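Local coordinates for protein siderophore biosynthesis lipase/esterase, putative (Aspergillus fumigatus, PDB 6GUP) that hydrolyses the ester bonds of the fungal siderophore fusarinine C, freeing its iron, while leaving triacetylfusarinine C uncleaved, at residues A[83-88]-A[125-130]; A[95-100]-A[115-120]; A[266-269]-A[273-276]. One frame throughout, in Å; residues are numbered along the deposited sequence.

Followed from the N terminus, the chain enters helix 86-108 at contact 1, where 83-88 meets 125-130 and closes a loop with 36 residues between its segments. Contact 2 is nested inside that loop: 95-100, farther along the same helix, packs on 115-120, which leads into strand 117-122 of the central sheet. That strand runs on into helix 125-134, so both contacts share one helix-strand-helix unit, and they touch where Val129 CG2 meets Leu119 CD2. Contact 3, between 266-269 and 273-276, comes later in series and closes a short turn before strand 278-283. It meets contact 1 through Leu130 and Ile268.

Contact 1: A[83-88]-A[125-130]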
loop_
_atom_site.group_PDB
_atom_site.type_symbol
_atom_site.label_atom_id
_atom_site.label_comp_id
_atom_site.label_asym_id
_atom_site.label_seq_id
_atom_site.Cartn_x
_atom_site.Cartn_y
_atom_site.Cartn_z
ATOM N N LEU A 83 -15.687 -5.470 -2.661
ATOM C CA LEU A 83 -15.989 -6.632 -3.516
ATOM C C LEU A 83 -15.828 -6.239 -4.984
ATOM O O LEU A 83 -15.896 -5.055 -5.330
ATOM C CB LEU A 83 -17.422 -7.134 -3.253
ATOM C CG LEU A 83 -18.096 -8.190 -4.150
ATOM C CD1 LEU A 83 -17.475 -9.574 -3.997
ATOM C CD2 LEU A 83 -19.585 -8.259 -3.845
ATOM N N GLY A 84 -15.613 -7.237 -5.840
ATOM C CA GLY A 84 -15.482 -7.025 -7.279
ATOM C C GLY A 84 -14.117 -6.466 -7.616
ATOM O O GLY A 84 -13.999 -5.553 -8.435
ATOM N N HIS A 85 -13.090 -7.025 -6.975
ATOM C CA HIS A 85 -11.721 -6.512 -7.061
ATOM C C HIS A 85 -10.772 -7.346 -7.936
ATOM O O HIS A 85 -9.735 -6.835 -8.366
ATOM C CB HIS A 85 -11.135 -6.354 -5.649
ATOM C CG HIS A 85 -10.776 -7.649 -4.985
ATOM N ND1 HIS A 85 -11.672 -8.379 -4.236
ATOM C CD2 HIS A 85 -9.612 -8.339 -4.956
ATOM C CE1 HIS A 85 -11.076 -9.466 -3.777
ATOM N NE2 HIS A 85 -9.826 -9.465 -4.200
ATOM N N LEU A 86 -11.118 -8.609 -8.197
ATOM C CA LEU A 86 -10.217 -9.522 -8.915
ATOM C C LEU A 86 -9.935 -9.132 -10.370
ATOM O O LEU A 86 -8.837 -9.392 -10.866
ATOM C CB LEU A 86 -10.728 -10.971 -8.863
ATOM C CG LEU A 86 -10.581 -11.762 -7.557
ATOM C CD1 LEU A 86 -11.040 -13.197 -7.773
ATOM C CD2 LEU A 86 -9.148 -11.749 -7.041
ATOM N N ASP A 87 -10.910 -8.528 -11.051
ATOM C CA ASP A 87 -10.706 -8.053 -12.430
ATOM C C ASP A 87 -9.638 -6.959 -12.515
ATOM O O ASP A 87 -8.784 -6.991 -13.402
ATOM C CB ASP A 87 -12.018 -7.541 -13.052
ATOM C CG ASP A 87 -12.943 -8.666 -13.518
ATOM O OD1 ASP A 87 -12.517 -9.839 -13.591
ATOM O OD2 ASP A 87 -14.113 -8.363 -13.829
ATOM N N ARG A 88 -9.696 -6.001 -11.593
ATOM C CA ARG A 88 -8.712 -4.914 -11.527
ATOM C C ARG A 88 -7.333 -5.413 -11.079
ATOM O O ARG A 88 -6.313 -4.969 -11.608
ATOM C CB ARG A 88 -9.203 -3.829 -10.577
ATOM C CG ARG A 88 -8.405 -2.531 -10.608
ATOM C CD ARG A 88 -8.953 -1.565 -9.573
ATOM N NE ARG A 88 -8.955 -2.179 -8.241
ATOM C CZ ARG A 88 -9.793 -1.892 -7.243
ATOM N NH1 ARG A 88 -10.752 -0.974 -7.371
ATOM N NH2 ARG A 88 -9.670 -2.544 -6.089
ATOM N N GLY A 125 -3.941 -14.098 -2.300
ATOM C CA GLY A 125 -3.270 -13.803 -3.568
ATOM C C GLY A 125 -3.390 -14.917 -4.600
ATOM O O GLY A 125 -3.253 -14.668 -5.797
ATOM N N SER A 126 -3.632 -16.147 -4.135
ATOM C CA SER A 126 -3.939 -17.284 -5.012
ATOM C C SER A 126 -5.215 -17.101 -5.841
ATOM O O SER A 126 -5.318 -17.655 -6.939
ATOM C CB SER A 126 -4.053 -18.572 -4.193
ATOM O OG SER A 126 -2.840 -18.854 -3.518
ATOM N N GLN A 127 -6.180 -16.340 -5.319
ATOM C CA GLN A 127 -7.381 -15.968 -6.077
ATOM C C GLN A 127 -7.001 -15.201 -7.340
ATOM O O GLN A 127 -7.520 -15.485 -8.417
ATOM C CB GLN A 127 -8.335 -15.106 -5.242
ATOM C CG GLN A 127 -8.959 -15.801 -4.040
ATOM C CD GLN A 127 -9.673 -14.834 -3.110
ATOM O OE1 GLN A 127 -10.096 -13.750 -3.519
ATOM N NE2 GLN A 127 -9.812 -15.224 -1.849
ATOM N N CYS A 128 -6.091 -14.235 -7.197
ATOM C CA CYS A 128 -5.586 -13.454 -8.334
ATOM C C CYS A 128 -4.907 -14.323 -9.397
ATOM O O CYS A 128 -5.040 -14.053 -10.591
ATOM C CB CYS A 128 -4.606 -12.373 -7.863
ATOM S SG CYS A 128 -5.218 -11.343 -6.511
ATOM N N VAL A 129 -4.198 -15.365 -8.959
ATOM C CA VAL A 129 -3.503 -16.289 -9.866
ATOM C C VAL A 129 -4.508 -17.080 -10.710
ATOM O O VAL A 129 -4.401 -17.102 -11.936
ATOM C CB VAL A 129 -2.560 -17.254 -9.097
ATOM C CG1 VAL A 129 -1.932 -18.283 -10.034
ATOM C CG2 VAL A 129 -1.467 -16.471 -8.378
ATOM N N LEU A 130 -5.478 -17.717 -10.053
ATOM C CA LEU A 130 -6.510 -18.497 -10.752
ATOM C C LEU A 130 -7.422 -17.615 -11.614
ATOM O O LEU A 130 -7.826 -18.022 -12.703
ATOM C CB LEU A 130 -7.348 -19.318 -9.757
ATOM C CG LEU A 130 -8.452 -20.232 -10.315
ATOM C CD1 LEU A 130 -7.942 -21.153 -11.415
ATOM C CD2 LEU A 130 -9.075 -21.053 -9.195
#
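Leu86 reaches from the first turn of helix 86-108 to Gln127 and Cys128 on helix 125-134, the helix that follows the probable nucleophile elbow of this alpha/beta-hydrolase. The two backbones come closest at these residues, with Leu86 CA 6.1 Å from Cys128 CA. Packing is densest around one methyl: Leu86 CD2 lies 3.9 Å from Gln127 CB and also approaches the backbone N of Cys128. The second methyl, CD1, sits a little farther off, 4.2 Å from Gln127 CB, so the leucine fork is applied to the base of the glutamine. Leu86 CG is anti to its own carbonyl carbon (chi1 -75°), and CB already points at helix 125-134. The leucine and glutamine side chains cross nearly at right angles, which keeps the closest overlap at Gln127 CB, with Leu86 CD2 only grazing Gln127 OE1 at 4.2 Å.

Beyond that point the fit slackens. The Gln127 chain is extended past CG, and its amide stands beside the His85 imidazole without bonding to it: His85 NE2 and Gln127 OE1 are 4.3 Å apart, in an oblique approach. Leu86 CG lies over one face of the same ring, 4.1 Å above its plane but displaced toward the rim. All four touching residues are buried, whereas Leu83, Gly84 and Asp87, in the same segment as Leu86, are exposed to solvent and do not reach 125-130. Asp87 OD1 nevertheless bonds to His131 NE2, a second tie between the two helices.

Gly125 belongs to the GxSxG pattern with Gly121 and Ser123; Gln127 lies near the putative triad of Ser123, His327 and Asp286 without touching it. The same Leu86 CD2 that meets Gln127 CB also lies 4.0 Å from Cys128 SG.

Contact 2: A[95-100]-A[115-120]; sequences QCLKYI and GKIVLM
Leu97 of helix 86-108 overlaps the branch methyl of Ile117, at the start of strand 117-122, with CD2 and CG2 only 3.4 Å apart. That separation is shorter than ordinary carbon-carbon van der Waals contact and marks the tight point of the interface. Both side chains leave their backbones toward the opposing segment, yet they run antiparallel alongside each other, passing rather than meeting end to end. The evidence for a single point of closest overlap is that no other pair of their side-chain atoms comes within 4.2 Å.

The Ile117 torsions explain how one residue serves two partners. Its chi1 of -38° sets CG2, anti to the backbone N, against Leu97 and leaves CG1 to carry CD1 toward the next turn of the helix. There, Ile117 CD1 approaches Ile100 CG2 at 4.3 Å, a looser contact. Leu97 and Ile100 are one helical turn apart, and Ile117 therefore touches the helix along its sheet-facing side.

This is the helix-on-sheet packing of the alpha/beta-hydrolase fold. Within the sheet, the backbone of Val118 bonds to Ser38 and Leu40, and that of Leu119 to Gly159; Ile117 N bonds to Asp158 OD2, just before strand 159-163. Val118 points away from the helix and packs on helix 335-353, so alternate strand residues serve opposite faces of the sheet. Along the helix, Leu97 also touches Leu40, and Ile100 meets Ser38 and Phe70.

Every atom that touches across the contact is an aliphatic carbon of a buried residue. The join consequently rests on shape and on exclusion of water, while the strand's hydrogen bonds go to other parts of the chain, chiefly its sheet neighbours.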
loop_
_atom_site.group_PDB
_atom_site.type_symbol
_atom_site.label_atom_id
_atom_site.label_comp_id
_atom_site.label_asym_id
_atom_site.label_seq_id
_atom_site.Cartn_x
_atom_site.Cartn_y
_atom_site.Cartn_z
ATOM N N GLN A 95 -0.076 -5.626 -16.171
ATOM C CA GLN A 95 0.770 -4.435 -16.351
ATOM C C GLN A 95 2.147 -4.600 -15.706
ATOM O O GLN A 95 3.156 -4.204 -16.291
ATOM C CB GLN A 95 0.083 -3.180 -15.797
ATOM C CG GLN A 95 -1.020 -2.642 -16.692
ATOM C CD GLN A 95 -1.762 -1.470 -16.075
ATOM O OE1 GLN A 95 -2.218 -1.538 -14.932
ATOM N NE2 GLN A 95 -1.895 -0.387 -16.833
ATOM N N CYS A 96 2.176 -5.180 -14.505
ATOM C CA CYS A 96 3.435 -5.456 -13.804
ATOM C C CYS A 96 4.294 -6.482 -14.545
ATOM O O CYS A 96 5.512 -6.319 -14.638
ATOM C CB CYS A 96 3.168 -5.943 -12.379
ATOM S SG CYS A 96 4.648 -5.997 -11.344
ATOM N N LEU A 97 3.656 -7.531 -15.064
ATOM C CA LEU A 97 4.345 -8.551 -15.862
ATOM C C LEU A 97 4.936 -7.980 -17.149
ATOM O O LEU A 97 6.057 -8.336 -17.521
ATOM C CB LEU A 97 3.403 -9.707 -16.206
ATOM C CG LEU A 97 2.941 -10.593 -15.048
ATOM C CD1 LEU A 97 1.848 -11.534 -15.517
ATOM C CD2 LEU A 97 4.097 -11.384 -14.475
ATOM N N LYS A 98 4.183 -7.110 -17.823
ATOM C CA LYS A 98 4.683 -6.411 -19.013
ATOM C C LYS A 98 5.930 -5.599 -18.690
ATOM O O LYS A 98 6.909 -5.641 -19.438
ATOM C CB LYS A 98 3.620 -5.485 -19.616
ATOM C CG LYS A 98 4.109 -4.757 -20.864
ATOM C CD LYS A 98 3.122 -3.737 -21.391
ATOM C CE LYS A 98 3.690 -3.070 -22.634
ATOM N NZ LYS A 98 2.678 -2.263 -23.366
ATOM N N TYR A 99 5.876 -4.852 -17.588
ATOM C CA TYR A 99 7.011 -4.045 -17.145
ATOM C C TYR A 99 8.243 -4.902 -16.844
ATOM O O TYR A 99 9.341 -4.591 -17.308
ATOM C CB TYR A 99 6.652 -3.212 -15.909
ATOM C CG TYR A 99 7.860 -2.534 -15.311
ATOM C CD1 TYR A 99 8.358 -1.351 -15.857
ATOM C CD2 TYR A 99 8.537 -3.097 -14.228
ATOM C CE1 TYR A 99 9.481 -0.735 -15.326
ATOM C CE2 TYR A 99 9.662 -2.492 -13.694
ATOM C CZ TYR A 99 10.130 -1.309 -14.244
ATOM O OH TYR A 99 11.244 -0.702 -13.716
ATOM N N ILE A 100 8.051 -5.960 -16.057
ATOM C CA ILE A 100 9.139 -6.880 -15.688
ATOM C C ILE A 100 9.785 -7.495 -16.929
ATOM O O ILE A 100 11.010 -7.624 -16.995
ATOM C CB ILE A 100 8.651 -8.000 -14.729
ATOM C CG1 ILE A 100 8.356 -7.413 -13.344
ATOM C CG2 ILE A 100 9.693 -9.112 -14.591
ATOM C CD1 ILE A 100 7.580 -8.331 -12.422
ATOM N N GLY A 115 13.614 -14.777 -21.186
ATOM C CA GLY A 115 13.233 -14.656 -19.786
ATOM C C GLY A 115 11.912 -15.336 -19.479
ATOM O O GLY A 115 10.933 -15.162 -20.206
ATOM N N LYS A 116 11.900 -16.104 -18.393
ATOM C CA LYS A 116 10.735 -16.868 -17.966
ATOM C C LYS A 116 10.063 -16.146 -16.813
ATOM O O LYS A 116 10.738 -15.526 -15.985
ATOM C CB LYS A 116 11.139 -18.280 -17.543
ATOM C CG LYS A 116 11.627 -19.128 -18.704
ATOM C CD LYS A 116 11.579 -20.613 -18.392
ATOM C CE LYS A 116 12.037 -21.437 -19.585
ATOM N NZ LYS A 116 11.017 -21.507 -20.668
ATOM N N ILE A 117 8.735 -16.225 -16.773
ATOM C CA ILE A 117 7.944 -15.559 -15.746
ATOM C C ILE A 117 7.037 -16.564 -15.044
ATOM O O ILE A 117 6.320 -17.323 -15.696
ATOM C CB ILE A 117 7.031 -14.442 -16.304
ATOM C CG1 ILE A 117 7.693 -13.637 -17.446
ATOM C CG2 ILE A 117 6.588 -13.544 -15.157
ATOM C CD1 ILE A 117 8.518 -12.438 -17.019
ATOM N N VAL A 118 7.059 -16.529 -13.714
ATOM C CA VAL A 118 6.213 -17.371 -12.876
ATOM C C VAL A 118 5.428 -16.459 -11.939
ATOM O O VAL A 118 6.001 -15.553 -11.331
ATOM C CB VAL A 118 7.060 -18.367 -12.057
ATOM C CG1 VAL A 118 6.190 -19.184 -11.104
ATOM C CG2 VAL A 118 7.836 -19.290 -12.989
ATOM N N LEU A 119 4.123 -16.702 -11.832
ATOM C CA LEU A 119 3.259 -15.958 -10.920
ATOM C C LEU A 119 2.946 -16.830 -9.709
ATOM O O LEU A 119 2.362 -17.904 -9.849
ATOM C CB LEU A 119 1.966 -15.550 -11.627
ATOM C CG LEU A 119 1.056 -14.563 -10.889
ATOM C CD1 LEU A 119 1.698 -13.186 -10.787
ATOM C CD2 LEU A 119 -0.293 -14.468 -11.582
ATOM N N MET A 120 3.347 -16.367 -8.526
ATOM C CA MET A 120 3.087 -17.077 -7.275
ATOM C C MET A 120 2.066 -16.311 -6.441
ATOM O O MET A 120 2.200 -15.103 -6.248
ATOM C CB MET A 120 4.381 -17.256 -6.486
ATOM C CG MET A 120 4.220 -18.070 -5.212
ATOM S SD MET A 120 5.790 -18.677 -4.574
ATOM C CE MET A 120 5.223 -19.609 -3.157
#

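Contact 3: A[266-269]-A[273-276]; sequences GMIR and LLRG
Ile268 and Leu274 meet through branches set by their first torsions: chi1 of -67° places Ile268 CG2 anti to the backbone N, and chi1 of 179° does the same for Leu274 CG. The two side chains lie next to each other and point the same way. Ile268 CG2 is 3.9 Å from Leu274 CD2 and 4.1 Å from Leu274 CB, so one methyl rests against both the root and one tip of the leucine.

Polar bridging takes place at the backbone. Ile268 O is 4.5 Å from Leu273 N, and two waters fill in for a direct bond. Water 1 donates to Ile268 O at 2.7 Å and accepts from Leu273 N at 3.0 Å. Water 2 donates to Ile268 O at 2.9 Å and accepts from Leu274 N at 3.0 Å. One carbonyl thus takes two water hydrogens, and two successive amides are satisfied through them, so the gap between the two segments is bridged by solvent here.

Ile268, Leu273 and Leu274 all pack on Leu133 of helix 125-134. Leu273 and Arg275 bond by their backbones to Leu157, just before strand 159-163, and Arg275 NE forms a salt bridge with Asp158. The contact is a water-bridged, apolar-backed turn of the alpha/beta-hydrolase fold, joining the start of the weakly bonded helix 268-271 to the loop that leads into central-sheet strand 278-283, against helix 125-134.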
loop_
_atom_site.group_PDB
_atom_site.type_symbol
_atom_site.label_atom_id
_atom_site.label_comp_id
_atom_site.label_asym_id
_atom_site.label_seq_id
_atom_site.Cartn_x
_atom_site.Cartn_y
_atom_site.Cartn_z
ATOM N N GLY A 266 -10.870 -25.589 -14.702
ATOM C CA GLY A 266 -11.111 -26.115 -16.047
ATOM C C GLY A 266 -10.909 -25.133 -17.189
ATOM O O GLY A 266 -10.634 -25.550 -18.315
ATOM N N MET A 267 -11.047 -23.836 -16.912
ATOM C CA MET A 267 -10.790 -22.792 -17.914
ATOM C C MET A 267 -9.311 -22.403 -18.074
ATOM O O MET A 267 -8.992 -21.599 -18.952
ATOM C CB MET A 267 -11.631 -21.541 -17.611
ATOM C CG MET A 267 -13.131 -21.738 -17.776
ATOM S SD MET A 267 -13.655 -22.231 -19.435
ATOM C CE MET A 267 -13.155 -20.811 -20.406
ATOM N N ILE A 268 -8.412 -22.969 -17.264
ATOM C CA ILE A 268 -6.972 -22.691 -17.395
ATOM C C ILE A 268 -6.455 -23.139 -18.770
ATOM O O ILE A 268 -5.721 -22.399 -19.428
ATOM C CB ILE A 268 -6.137 -23.335 -16.257
ATOM C CG1 ILE A 268 -6.477 -22.675 -14.911
ATOM C CG2 ILE A 268 -4.638 -23.192 -16.521
ATOM C CD1 ILE A 268 -5.975 -23.425 -13.695
ATOM N N ARG A 269 -6.844 -24.339 -19.197
ATOM C CA ARG A 269 -6.480 -24.848 -20.527
ATOM C C ARG A 269 -7.054 -23.998 -21.669
ATOM O O ARG A 269 -6.379 -23.782 -22.677
ATOM C CB ARG A 269 -6.940 -26.300 -20.702
ATOM C CG ARG A 269 -6.405 -26.970 -21.967
ATOM C CD ARG A 269 -6.927 -28.385 -22.150
ATOM N NE ARG A 269 -8.388 -28.442 -22.242
ATOM C CZ ARG A 269 -9.098 -29.548 -22.472
ATOM N NH1 ARG A 269 -8.501 -30.727 -22.656
ATOM N NH2 ARG A 269 -10.426 -29.474 -22.526
ATOM N N LEU A 273 -3.226 -19.062 -21.047
ATOM C CA LEU A 273 -2.323 -18.157 -20.324
ATOM C C LEU A 273 -1.379 -18.879 -19.352
ATOM O O LEU A 273 -0.715 -18.227 -18.541
ATOM C CB LEU A 273 -3.133 -17.082 -19.589
ATOM C CG LEU A 273 -3.954 -16.141 -20.477
ATOM C CD1 LEU A 273 -4.847 -15.267 -19.615
ATOM C CD2 LEU A 273 -3.065 -15.279 -21.361
ATOM N N LEU A 274 -1.301 -20.208 -19.444
ATOM C CA LEU A 274 -0.316 -20.986 -18.694
ATOM C C LEU A 274 0.363 -21.993 -19.619
ATOM O O LEU A 274 -0.149 -23.096 -19.828
ATOM C CB LEU A 274 -0.975 -21.699 -17.503
ATOM C CG LEU A 274 -0.093 -22.581 -16.605
ATOM C CD1 LEU A 274 1.125 -21.828 -16.089
ATOM C CD2 LEU A 274 -0.906 -23.130 -15.441
ATOM N N ARG A 275 1.511 -21.601 -20.177
ATOM C CA ARG A 275 2.367 -22.524 -20.939
ATOM C C ARG A 275 3.404 -23.154 -19.999
ATOM O O ARG A 275 4.614 -22.955 -20.129
ATOM C CB ARG A 275 3.006 -21.855 -22.170
ATOM C CG ARG A 275 3.789 -20.568 -21.938
ATOM C CD ARG A 275 4.819 -20.357 -23.040
ATOM N NE ARG A 275 5.518 -19.078 -22.915
ATOM C CZ ARG A 275 5.058 -17.893 -23.326
ATOM N NH1 ARG A 275 3.865 -17.769 -23.911
ATOM N NH2 ARG A 275 5.805 -16.805 -23.146
ATOM N N GLY A 276 2.889 -23.937 -19.058
ATOM C CA GLY A 276 3.687 -24.542 -17.999
ATOM C C GLY A 276 2.790 -25.262 -17.010
ATOM O O GLY A 276 1.663 -25.635 -17.349
HETATM O O HOH W 1 -4.931 -19.929 -18.797
HETATM O O HOH W 2 -3.085 -22.339 -20.574
#